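Local coordinates for endo-beta-1,4-glucanase (PDB 2JEN), which hydrolyses the beta-1,4-linked glucan backbone of xyloglucan, a plant cell wall polysaccharide, as a family 12 glycoside hydrolase, at residues 50-55 and 77-82; 108-111 and 115-118; 156-161 and 180-185. The protein carries 1 engineered substitution. All blocks are in the same frame, centred on the assembly; numbering follows the deposited sequence.

Contact 1: residues 50-55 and 77-82. With XYS (alpha-D-xylopyranose), chain B; GLC (alpha-D-glucopyranose), chain C; GLC (alpha-D-glucopyranose), chain D.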
loop_
_atom_site.group_PDB
_atom_site.type_symbol
_atom_site.label_atom_id
_atom_site.label_comp_id
_atom_site.label_asym_id
_atom_site.label_seq_id
_atom_site.Cartn_x
_atom_site.Cartn_y
_atom_site.Cartn_z
ATOM N N ASN A 50 -18.711 1.578 0.762
ATOM C CA ASN A 50 -17.695 1.001 -0.113
ATOM C C ASN A 50 -18.233 -0.299 -0.677
ATOM O O ASN A 50 -17.776 -1.415 -0.364
ATOM C CB ASN A 50 -16.365 0.818 0.631
ATOM C CG ASN A 50 -15.195 0.797 -0.312
ATOM O OD1 ASN A 50 -15.289 1.356 -1.416
ATOM N ND2 ASN A 50 -14.057 0.297 0.125
ATOM N N ASN A 51 -19.246 -0.163 -1.547
ATOM C CA ASN A 51 -20.027 -1.287 -2.071
ATOM C C ASN A 51 -19.307 -1.923 -3.241
ATOM O O ASN A 51 -19.137 -1.278 -4.268
ATOM C CB ASN A 51 -21.404 -0.767 -2.499
ATOM C CG ASN A 51 -22.308 -1.813 -3.062
ATOM O OD1 ASN A 51 -21.879 -2.859 -3.461
ATOM N ND2 ASN A 51 -23.590 -1.492 -3.113
ATOM N N VAL A 52 -18.856 -3.169 -3.050
ATOM C CA VAL A 52 -18.102 -3.905 -4.036
ATOM C C VAL A 52 -18.830 -5.198 -4.417
ATOM O O VAL A 52 -18.214 -6.252 -4.568
ATOM C CB VAL A 52 -16.650 -4.154 -3.584
ATOM C CG1 VAL A 52 -15.928 -2.811 -3.451
ATOM C CG2 VAL A 52 -16.540 -4.939 -2.269
ATOM N N TRP A 53 -20.139 -5.094 -4.673
ATOM C CA TRP A 53 -20.972 -6.269 -4.782
ATOM C C TRP A 53 -20.623 -7.208 -5.934
ATOM O O TRP A 53 -20.940 -8.398 -5.877
ATOM C CB TRP A 53 -22.435 -5.901 -4.900
ATOM C CG TRP A 53 -22.909 -5.230 -6.143
ATOM C CD1 TRP A 53 -22.983 -3.876 -6.387
ATOM C CD2 TRP A 53 -23.479 -5.865 -7.291
ATOM N NE1 TRP A 53 -23.563 -3.654 -7.614
ATOM C CE2 TRP A 53 -23.885 -4.851 -8.167
ATOM C CE3 TRP A 53 -23.733 -7.196 -7.624
ATOM C CZ2 TRP A 53 -24.509 -5.116 -9.380
ATOM C CZ3 TRP A 53 -24.341 -7.467 -8.845
ATOM C CH2 TRP A 53 -24.702 -6.421 -9.705
ATOM N N GLY A 54 -19.986 -6.692 -6.971
ATOM C CA GLY A 54 -19.684 -7.447 -8.178
ATOM C C GLY A 54 -18.252 -7.883 -8.308
ATOM O O GLY A 54 -17.809 -8.223 -9.393
ATOM N N ALA A 55 -17.499 -7.854 -7.208
ATOM C CA ALA A 55 -16.041 -8.013 -7.260
ATOM C C ALA A 55 -15.506 -9.422 -7.105
ATOM O O ALA A 55 -14.300 -9.628 -7.239
ATOM C CB ALA A 55 -15.436 -7.130 -6.192
ATOM N N TRP A 77 -11.189 4.777 -7.318
ATOM C CA TRP A 77 -11.270 3.368 -7.665
ATOM C C TRP A 77 -10.299 2.952 -8.762
ATOM O O TRP A 77 -9.812 3.778 -9.562
ATOM C CB TRP A 77 -12.687 3.009 -8.150
ATOM C CG TRP A 77 -13.134 3.621 -9.460
ATOM C CD1 TRP A 77 -12.903 3.146 -10.709
ATOM C CD2 TRP A 77 -13.913 4.817 -9.637
ATOM N NE1 TRP A 77 -13.491 3.972 -11.652
ATOM C CE2 TRP A 77 -14.124 4.994 -11.014
ATOM C CE3 TRP A 77 -14.458 5.750 -8.762
ATOM C CZ2 TRP A 77 -14.890 6.039 -11.524
ATOM C CZ3 TRP A 77 -15.204 6.814 -9.282
ATOM C CH2 TRP A 77 -15.424 6.915 -10.644
ATOM N N ASN A 78 -10.062 1.653 -8.794
ATOM C CA ASN A 78 -9.365 0.997 -9.867
ATOM C C ASN A 78 -9.902 -0.403 -10.055
ATOM O O ASN A 78 -9.796 -1.224 -9.146
ATOM C CB ASN A 78 -7.873 0.887 -9.520
ATOM C CG ASN A 78 -7.085 0.135 -10.533
ATOM O OD1 ASN A 78 -7.262 0.311 -11.724
ATOM N ND2 ASN A 78 -6.230 -0.751 -10.070
ATOM N N TRP A 79 -10.555 -0.639 -11.206
ATOM C CA TRP A 79 -11.314 -1.862 -11.510
ATOM C C TRP A 79 -10.791 -2.386 -12.877
ATOM O O TRP A 79 -11.408 -2.171 -13.924
ATOM C CB TRP A 79 -12.820 -1.628 -11.547
ATOM C CG TRP A 79 -13.349 -1.456 -10.180
ATOM C CD1 TRP A 79 -13.703 -0.300 -9.580
ATOM C CD2 TRP A 79 -13.529 -2.484 -9.205
ATOM N NE1 TRP A 79 -14.109 -0.532 -8.277
ATOM C CE2 TRP A 79 -13.971 -1.871 -8.024
ATOM C CE3 TRP A 79 -13.347 -3.857 -9.213
ATOM C CZ2 TRP A 79 -14.263 -2.599 -6.887
ATOM C CZ3 TRP A 79 -13.652 -4.583 -8.088
ATOM C CH2 TRP A 79 -14.087 -3.944 -6.930
ATOM N N PRO A 80 -9.615 -3.036 -12.902
ATOM C CA PRO A 80 -9.107 -3.472 -14.204
ATOM C C PRO A 80 -9.852 -4.667 -14.798
ATOM O O PRO A 80 -9.597 -5.813 -14.456
ATOM C CB PRO A 80 -7.628 -3.787 -13.933
ATOM C CG PRO A 80 -7.327 -3.207 -12.614
ATOM C CD PRO A 80 -8.616 -3.271 -11.854
ATOM N N SER A 81 -10.771 -4.386 -15.712
ATOM C CA SER A 81 -11.587 -5.412 -16.358
ATOM C C SER A 81 -12.281 -4.824 -17.594
ATOM O O SER A 81 -12.675 -3.658 -17.589
ATOM C CB SER A 81 -12.691 -5.868 -15.404
ATOM O OG SER A 81 -13.532 -6.881 -16.023
ATOM N N ASN A 82 -12.459 -5.665 -18.601
ATOM C CA ASN A 82 -13.172 -5.296 -19.819
ATOM C C ASN A 82 -14.623 -5.754 -19.857
ATOM O O ASN A 82 -15.323 -5.461 -20.839
ATOM C CB ASN A 82 -12.441 -5.799 -21.062
ATOM C CG ASN A 82 -12.372 -7.308 -21.135
ATOM O OD1 ASN A 82 -13.375 -7.997 -20.862
ATOM N ND2 ASN A 82 -11.215 -7.853 -21.520
HETATM C C1 XYS B . -22.974 -7.057 -0.761
HETATM C C2 XYS B . -21.631 -7.761 -0.607
HETATM C C3 XYS B . -20.535 -6.789 -0.154
HETATM C C4 XYS B . -20.642 -5.512 -0.995
HETATM C C5 XYS B . -22.049 -4.900 -1.050
HETATM O O2 XYS B . -21.766 -8.801 0.375
HETATM O O3 XYS B . -19.191 -7.308 -0.238
HETATM O O4 XYS B . -19.678 -4.581 -0.577
HETATM O O5 XYS B . -22.933 -5.871 -1.486
HETATM C C1 GLC C . -26.946 -4.080 -6.211
HETATM C C2 GLC C . -26.638 -3.685 -4.781
HETATM C C3 GLC C . -25.963 -4.817 -4.047
HETATM C C4 GLC C . -26.859 -6.049 -4.159
HETATM C C5 GLC C . -27.106 -6.371 -5.643
HETATM C C6 GLC C . -28.114 -7.525 -5.741
HETATM O O2 GLC C . -25.859 -2.491 -4.687
HETATM O O3 GLC C . -25.667 -4.393 -2.705
HETATM O O4 GLC C . -26.273 -7.176 -3.576
HETATM O O5 GLC C . -27.749 -5.262 -6.238
HETATM O O6 GLC C . -27.490 -8.703 -6.201
HETATM C C1 GLC D . -29.223 -1.894 -10.455
HETATM C C2 GLC D . -29.374 -3.346 -10.010
HETATM C C3 GLC D . -29.181 -3.413 -8.518
HETATM C C4 GLC D . -27.769 -2.939 -8.191
HETATM C C5 GLC D . -27.692 -1.498 -8.713
HETATM C C6 GLC D . -26.407 -0.753 -8.330
HETATM O O1 GLC D . -29.450 -1.715 -11.826
HETATM O O2 GLC D . -30.638 -3.927 -10.242
HETATM O O3 GLC D . -29.517 -4.754 -8.160
HETATM O O4 GLC D . -27.562 -2.915 -6.796
HETATM O O5 GLC D . -27.893 -1.509 -10.120
HETATM O O6 GLC D . -25.252 -1.457 -8.731
#
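The indole of Trp79 meets the loop 50-55 edge-on. Two apolar groups lie at the outer rim of its six-membered ring, near the ring plane. Ala55 CB sits 3.5 Å from Trp79 CH2, and Val52 CG1 lies 3.8 Å from Trp79 CZ2. Trp61 stacks on the Trp79 ring. The indole nitrogen of Trp79 is turned to Gln63, which takes its hydrogen bond.

Trp53 points to the other side of the loop and uses its ring differently. One face carries the glucose of chain C, whose C1 stands 3.6 Å above the plane, displaced toward the rim. At the ring's edge, Trp53 NE1 donates to O6 of the glucose of chain D, 3.0 Å away with an N-H...O angle of 143°. The ring is placed by a chi1 of 69°, which sets CG between the backbone N and the carbonyl carbon. Asn51 OD1 lies in the plane of this indole, at its edge, and takes a weak hydrogen bond from Trp53 N. The amide nitrogen of the same side chain, Asn51 ND2, grips O2 of the chain C glucose at 2.9 Å.

Val52 links the two sides. Its CG1 goes to Trp79, while its CG2 comes 3.6 Å from O4 of the xylose. That hydroxyl oxygen also accepts a nearly straight bond from Val52 N, 3.0 Å long at 172°. A type I turn from Val52 to Ala55 brings the valine and alanine methyls to the same indole. Ser36 also binds the xylose, and Glu243, Trp197 and His97 bind the glucose units.

An aromatic sugar platform on a loop backed by a buried tryptophan belongs here to the glycan-binding cleft of the family 12 beta-sandwich.

Contact 2: residues 108-111 and 115-118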
loop_
_atom_site.group_PDB
_atom_site.type_symbol
_atom_site.label_atom_id
_atom_site.label_comp_id
_atom_site.label_asym_id
_atom_site.label_seq_id
_atom_site.Cartn_x
_atom_site.Cartn_y
_atom_site.Cartn_z
ATOM N N PHE A 108 -37.366 7.457 5.203
ATOM C CA PHE A 108 -37.773 6.163 4.634
ATOM C C PHE A 108 -38.141 5.227 5.762
ATOM O O PHE A 108 -37.571 5.307 6.860
ATOM C CB PHE A 108 -36.649 5.607 3.738
ATOM C CG PHE A 108 -36.290 6.542 2.639
ATOM C CD1 PHE A 108 -37.215 6.844 1.652
ATOM C CD2 PHE A 108 -35.075 7.220 2.623
ATOM C CE1 PHE A 108 -36.914 7.767 0.687
ATOM C CE2 PHE A 108 -34.768 8.110 1.651
ATOM C CZ PHE A 108 -35.715 8.407 0.674
ATOM N N PRO A 109 -39.116 4.337 5.540
ATOM C CA PRO A 109 -39.843 4.139 4.280
ATOM C C PRO A 109 -40.985 5.116 4.115
ATOM O O PRO A 109 -41.499 5.629 5.108
ATOM C CB PRO A 109 -40.392 2.715 4.434
ATOM C CG PRO A 109 -40.657 2.610 5.880
ATOM C CD PRO A 109 -39.543 3.375 6.560
ATOM N N THR A 110 -41.339 5.408 2.864
ATOM C CA THR A 110 -42.476 6.252 2.544
ATOM C C THR A 110 -43.324 5.573 1.484
ATOM O O THR A 110 -42.833 5.189 0.423
ATOM C CB THR A 110 -42.026 7.682 2.133
ATOM O OG1 THR A 110 -43.157 8.551 1.961
ATOM C CG2 THR A 110 -41.193 7.766 0.888
ATOM N N ARG A 111 -44.621 5.470 1.758
ATOM C CA ARG A 111 -45.515 4.778 0.864
ATOM C C ARG A 111 -45.859 5.667 -0.316
ATOM O O ARG A 111 -46.150 6.839 -0.153
ATOM C CB ARG A 111 -46.789 4.346 1.574
ATOM C CG ARG A 111 -47.347 3.074 0.972
ATOM C CD ARG A 111 -48.624 2.580 1.591
ATOM N NE ARG A 111 -48.782 1.141 1.359
ATOM C CZ ARG A 111 -49.700 0.380 1.944
ATOM N NH1 ARG A 111 -50.556 0.910 2.825
ATOM N NH2 ARG A 111 -49.733 -0.923 1.693
ATOM N N GLN A 115 -47.799 10.145 -1.271
ATOM C CA GLN A 115 -47.488 11.207 -2.233
ATOM C C GLN A 115 -46.531 12.243 -1.673
ATOM O O GLN A 115 -46.615 13.413 -2.008
ATOM C CB GLN A 115 -48.764 11.889 -2.803
ATOM C CG GLN A 115 -49.519 11.049 -3.840
ATOM C CD GLN A 115 -48.781 10.889 -5.163
ATOM O OE1 GLN A 115 -48.414 11.867 -5.827
ATOM N NE2 GLN A 115 -48.588 9.652 -5.567
ATOM N N LYS A 116 -45.535 11.808 -0.888
ATOM C CA LYS A 116 -44.509 12.756 -0.434
ATOM C C LYS A 116 -43.560 13.139 -1.550
ATOM O O LYS A 116 -43.263 12.340 -2.456
ATOM C CB LYS A 116 -43.731 12.196 0.749
ATOM C CG LYS A 116 -44.639 11.818 1.880
ATOM C CD LYS A 116 -44.042 12.038 3.252
ATOM C CE LYS A 116 -45.156 12.288 4.249
ATOM N NZ LYS A 116 -46.376 11.470 3.916
ATOM N N ASN A 117 -43.087 14.376 -1.499
ATOM C CA ASN A 117 -42.017 14.809 -2.362
ATOM C C ASN A 117 -40.755 14.143 -1.825
ATOM O O ASN A 117 -40.574 14.054 -0.626
ATOM C CB ASN A 117 -41.910 16.319 -2.347
ATOM C CG ASN A 117 -43.132 16.944 -2.927
ATOM O OD1 ASN A 117 -43.483 16.627 -4.048
ATOM N ND2 ASN A 117 -43.849 17.762 -2.131
ATOM N N ILE A 118 -39.915 13.669 -2.719
ATOM C CA ILE A 118 -38.611 13.099 -2.339
ATOM C C ILE A 118 -37.582 13.905 -3.142
ATOM O O ILE A 118 -37.279 13.613 -4.296
ATOM C CB ILE A 118 -38.521 11.617 -2.630
ATOM C CG1 ILE A 118 -39.644 10.848 -1.944
ATOM C CG2 ILE A 118 -37.135 11.104 -2.204
ATOM C CD1 ILE A 118 -39.688 9.392 -2.292
HETATM O O HOH W 1 -44.538 9.042 -0.355
HETATM O O HOH W 2 -44.181 8.967 4.389
#
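Thr110 and Ile118 reach toward each other, tip to tip. The methyls that meet are Thr110 CG2 and Ile118 CD1, 3.9 Å apart. Ile118 has an extended CG1 branch, with chi2 at 175°, and this carries CD1 out to the threonine. Its other branch goes to Phe108: Ile118 CG2 lies 4.2 Å from Phe108 CZ, at the edge of the ring and near its plane. The phenylalanine and isoleucine side chains slant across one another. Val258 of strand 247-260 touches both, and Val235 and Val238 of strand 234-244 also pack on Phe108.

The hydroxyl of Thr110 faces Lys116 instead. With chi1 at -174°, OG1 is trans to the backbone N and CG2 is left for the isoleucine. Thr110 OG1 comes 3.6 Å from Lys116 CG, beside the aliphatic part of the chain. Lys116 has two deposited conformers, so the path of its chain is less certain. Polar links between the segments pass through water. One water lies 2.7 Å from Thr110 OG1, donates to Arg111 O and accepts from Lys116 N at 3.0 Å. A second water lies 2.7 Å from Thr110 OG1, and its link to Lys116 NZ is weak.

The two backbones run 154° apart in direction. Thr110 CA and Lys116 CA are still 7.4 Å apart, too wide for a beta ladder. Thr110 pairs instead with Val235, in the sheet of strand 234-244. Ile118 starts strand 118-128, which belongs to the other sheet of the sandwich.

The short connection between the sheets therefore has two chemistries. Phe108, Thr110 CG2 and Ile118 meet through hydrocarbon, while a water joins the Arg111 carbonyl to the Lys116 amide and satisfies both together.

Contact 3: residues 156-161 and 180-185. With GLC (alpha-D-glucopyranose), chain D; GLC (alpha-D-glucopyranose), chain E.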
loop_
_atom_site.group_PDB
_atom_site.type_symbol
_atom_site.label_atom_id
_atom_site.label_comp_id
_atom_site.label_asym_id
_atom_site.label_seq_id
_atom_site.Cartn_x
_atom_site.Cartn_y
_atom_site.Cartn_z
ATOM N N ILE A 156 -35.429 1.739 -9.243
ATOM C CA ILE A 156 -35.444 2.820 -10.201
ATOM C C ILE A 156 -34.044 3.421 -10.248
ATOM O O ILE A 156 -33.490 3.725 -9.198
ATOM C CB ILE A 156 -36.468 3.881 -9.819
ATOM C CG1 ILE A 156 -37.861 3.283 -9.752
ATOM C CG2 ILE A 156 -36.379 5.080 -10.758
ATOM C CD1 ILE A 156 -38.885 4.285 -9.100
ATOM N N MET A 157 -33.475 3.541 -11.428
ATOM C CA MET A 157 -32.183 4.158 -11.605
ATOM C C MET A 157 -32.323 5.442 -12.408
ATOM O O MET A 157 -33.090 5.510 -13.382
ATOM C CB MET A 157 -31.242 3.233 -12.352
ATOM C CG MET A 157 -31.101 1.890 -11.740
ATOM S SD MET A 157 -29.654 1.042 -12.366
ATOM C CE MET A 157 -28.344 1.811 -11.391
ATOM N N ILE A 158 -31.581 6.462 -12.036
ATOM C CA ILE A 158 -31.577 7.746 -12.724
ATOM C C ILE A 158 -30.139 8.089 -12.999
ATOM O O ILE A 158 -29.408 8.502 -12.079
ATOM C CB ILE A 158 -32.325 8.842 -11.945
ATOM C CG1 ILE A 158 -33.735 8.404 -11.538
ATOM C CG2 ILE A 158 -32.327 10.145 -12.772
ATOM C CD1 ILE A 158 -34.485 9.359 -10.678
ATOM N N TRP A 159 -29.715 7.913 -14.234
ATOM C CA TRP A 159 -28.326 8.086 -14.623
ATOM C C TRP A 159 -28.064 9.521 -15.083
ATOM O O TRP A 159 -28.633 9.988 -16.079
ATOM C CB TRP A 159 -27.889 7.149 -15.753
ATOM C CG TRP A 159 -28.020 5.674 -15.526
ATOM C CD1 TRP A 159 -28.902 5.001 -14.723
ATOM C CD2 TRP A 159 -27.271 4.683 -16.222
ATOM N NE1 TRP A 159 -28.706 3.640 -14.852
ATOM C CE2 TRP A 159 -27.717 3.428 -15.778
ATOM C CE3 TRP A 159 -26.270 4.739 -17.174
ATOM C CZ2 TRP A 159 -27.188 2.230 -16.260
ATOM C CZ3 TRP A 159 -25.733 3.533 -17.649
ATOM C CH2 TRP A 159 -26.220 2.305 -17.190
ATOM N N LEU A 160 -27.202 10.216 -14.353
ATOM C CA LEU A 160 -26.742 11.546 -14.713
ATOM C C LEU A 160 -25.511 11.502 -15.586
ATOM O O LEU A 160 -25.190 12.487 -16.246
ATOM C CB LEU A 160 -26.482 12.360 -13.463
ATOM C CG LEU A 160 -27.652 12.578 -12.521
ATOM C CD1 LEU A 160 -27.270 13.495 -11.350
ATOM C CD2 LEU A 160 -28.932 13.077 -13.226
ATOM N N ASN A 161 -24.812 10.363 -15.585
ATOM C CA ASN A 161 -23.660 10.163 -16.439
ATOM C C ASN A 161 -23.728 8.753 -16.970
ATOM O O ASN A 161 -23.966 7.817 -16.206
ATOM C CB ASN A 161 -22.353 10.352 -15.637
ATOM C CG ASN A 161 -21.085 10.135 -16.472
ATOM O OD1 ASN A 161 -20.850 9.030 -16.962
ATOM N ND2 ASN A 161 -20.278 11.187 -16.627
ATOM N N HIS A 180 -35.608 17.608 -17.548
ATOM C CA HIS A 180 -34.540 16.868 -18.209
ATOM C C HIS A 180 -35.174 15.835 -19.148
ATOM O O HIS A 180 -36.267 15.335 -18.880
ATOM C CB HIS A 180 -33.694 16.103 -17.176
ATOM C CG HIS A 180 -33.030 16.957 -16.134
ATOM N ND1 HIS A 180 -31.698 17.293 -16.201
ATOM C CD2 HIS A 180 -33.511 17.537 -15.012
ATOM C CE1 HIS A 180 -31.384 18.028 -15.149
ATOM N NE2 HIS A 180 -32.462 18.193 -14.407
ATOM N N SER A 181 -34.435 15.472 -20.185
ATOM C CA SER A 181 -34.832 14.369 -21.073
ATOM C C SER A 181 -34.118 13.080 -20.701
ATOM O O SER A 181 -32.899 13.074 -20.520
ATOM C CB SER A 181 -34.515 14.701 -22.514
ATOM O OG SER A 181 -35.319 15.828 -22.885
ATOM N N TRP A 182 -34.866 11.977 -20.694
ATOM C CA TRP A 182 -34.405 10.673 -20.223
ATOM C C TRP A 182 -34.802 9.596 -21.208
ATOM O O TRP A 182 -35.962 9.509 -21.619
ATOM C CB TRP A 182 -35.072 10.321 -18.892
ATOM C CG TRP A 182 -34.999 11.398 -17.841
ATOM C CD1 TRP A 182 -35.952 12.301 -17.581
ATOM C CD2 TRP A 182 -33.921 11.680 -16.955
ATOM N NE1 TRP A 182 -35.559 13.152 -16.597
ATOM C CE2 TRP A 182 -34.311 12.781 -16.176
ATOM C CE3 TRP A 182 -32.661 11.094 -16.730
ATOM C CZ2 TRP A 182 -33.464 13.351 -15.211
ATOM C CZ3 TRP A 182 -31.834 11.653 -15.788
ATOM C CH2 TRP A 182 -32.237 12.741 -15.009
ATOM N N LYS A 183 -33.864 8.719 -21.535
ATOM C CA LYS A 183 -34.194 7.460 -22.217
ATOM C C LYS A 183 -34.626 6.458 -21.149
ATOM O O LYS A 183 -33.913 6.243 -20.177
ATOM C CB LYS A 183 -32.982 6.933 -22.979
ATOM C CG LYS A 183 -32.493 7.886 -24.031
ATOM C CD LYS A 183 -31.159 7.420 -24.611
ATOM C CE LYS A 183 -29.944 7.724 -23.610
ATOM N NZ LYS A 183 -28.581 7.456 -24.224
ATOM N N VAL A 184 -35.790 5.864 -21.310
ATOM C CA VAL A 184 -36.404 4.980 -20.334
ATOM C C VAL A 184 -36.228 3.532 -20.763
ATOM O O VAL A 184 -36.451 3.208 -21.933
ATOM C CB VAL A 184 -37.909 5.261 -20.173
ATOM C CG1 VAL A 184 -38.564 4.305 -19.188
ATOM C CG2 VAL A 184 -38.167 6.727 -19.856
ATOM N N TYR A 185 -35.792 2.687 -19.843
ATOM C CA TYR A 185 -35.602 1.262 -20.034
ATOM C C TYR A 185 -36.333 0.470 -18.970
ATOM O O TYR A 185 -36.466 0.916 -17.811
ATOM C CB TYR A 185 -34.124 0.904 -19.960
ATOM C CG TYR A 185 -33.309 1.572 -21.036
ATOM C CD1 TYR A 185 -32.947 2.902 -20.936
ATOM C CD2 TYR A 185 -32.835 0.853 -22.133
ATOM C CE1 TYR A 185 -32.193 3.519 -21.921
ATOM C CE2 TYR A 185 -32.067 1.483 -23.124
ATOM C CZ TYR A 185 -31.781 2.800 -23.000
ATOM O OH TYR A 185 -31.002 3.436 -23.982
HETATM C C1 GLC D . -29.223 -1.894 -10.455
HETATM C C2 GLC D . -29.374 -3.346 -10.010
HETATM C C3 GLC D . -29.181 -3.413 -8.518
HETATM C C4 GLC D . -27.769 -2.939 -8.191
HETATM C C5 GLC D . -27.692 -1.498 -8.713
HETATM C C6 GLC D . -26.407 -0.753 -8.330
HETATM O O1 GLC D . -29.450 -1.715 -11.826
HETATM O O2 GLC D . -30.638 -3.927 -10.242
HETATM O O3 GLC D . -29.517 -4.754 -8.160
HETATM O O4 GLC D . -27.562 -2.915 -6.796
HETATM O O5 GLC D . -27.893 -1.509 -10.120
HETATM O O6 GLC D . -25.252 -1.457 -8.731
HETATM C C1 GLC E . -26.385 -3.593 -16.325
HETATM C C2 GLC E . -26.796 -2.198 -15.920
HETATM C C3 GLC E . -26.662 -1.986 -14.431
HETATM C C4 GLC E . -27.289 -3.124 -13.623
HETATM C C5 GLC E . -26.827 -4.469 -14.208
HETATM C C6 GLC E . -27.538 -5.627 -13.512
HETATM O O2 GLC E . -25.961 -1.266 -16.575
HETATM O O3 GLC E . -27.299 -0.781 -14.093
HETATM O O4 GLC E . -26.953 -2.981 -12.243
HETATM O O5 GLC E . -27.159 -4.528 -15.576
HETATM O O6 GLC E . -26.860 -6.844 -13.829
#
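Behind the wall of the glycan-binding cleft, Ile158, Trp159 and Leu160 close on the indole of Trp182. The closest approach is made by Ile158 CG2, which lies 3.4 Å from Trp182 CZ3 and equally near its neighbour CH2. This methyl comes in at a slant to the ring, and the packing is tight. With CG1 at a chi1 of -52°, the CG2 methyl falls opposite the backbone N and turns to the indole. Leu160 CD2 sits at the ring's edge, in its plane, 3.8 Å from Trp182 CH2. The backbone oxygen Trp159 O also lies in that plane, 3.6 Å from Trp182 CZ3.

The segments 156-161 and 180-185 belong to one sheet but are not adjacent. Strand 195-204 runs between them, parallel to the first and antiparallel to the second, so Trp182 reaches past it. Leu160 and Asn161 both face Ala134 in a classic beta bulge, where the chain turns a corner.

Helix 215-225 packs on the side of the sheet where Trp182 lies. Phe218 of that helix meets the Trp182 indole edge-to-face, and Ile215 touches Ile158. The indole nitrogen of Trp182 is bonded to Ile177 O. Replacing Trp182 by an alanine would probably open a gap beside Ile158, Leu160 and Phe218, and leave the Ile177 carbonyl without this donor.

The residues on either side of Ile158 point to the sugars. Met157 SD is 3.4 Å from O3 of the glucose of chain E. Trp159 does not stack on that unit: it presents its edge, with CH2 3.6 Å from the sugar's O2 and near the ring plane. Met157 CB lies in the plane of the same indole, at another part of its edge. Pro167 also touches the Trp159 side chain.

Overall arrangement
The contacts follow one another along the chain, each closing before the next opens. Contact 1 and contact 2 lie on opposite sides of the chain's centre, their centres 31 Å apart. Contact 3 is about 22 Å from contact 1 and 20 Å from contact 2, centre to centre. None touches another. Contacts 1 and 3 share a ligand: both reach the glucose of chain D, so they mark different parts of one cleft. Contacts 2 and 3 share the mixed sheet, through strands 110-111, 154-163 and 180-192. Contact 2 touches no sugar and ties that sheet to the six-stranded one. Contacts 1 and 3 therefore lie at the sugar cleft, while contact 2 lies at a connection between the two sheets.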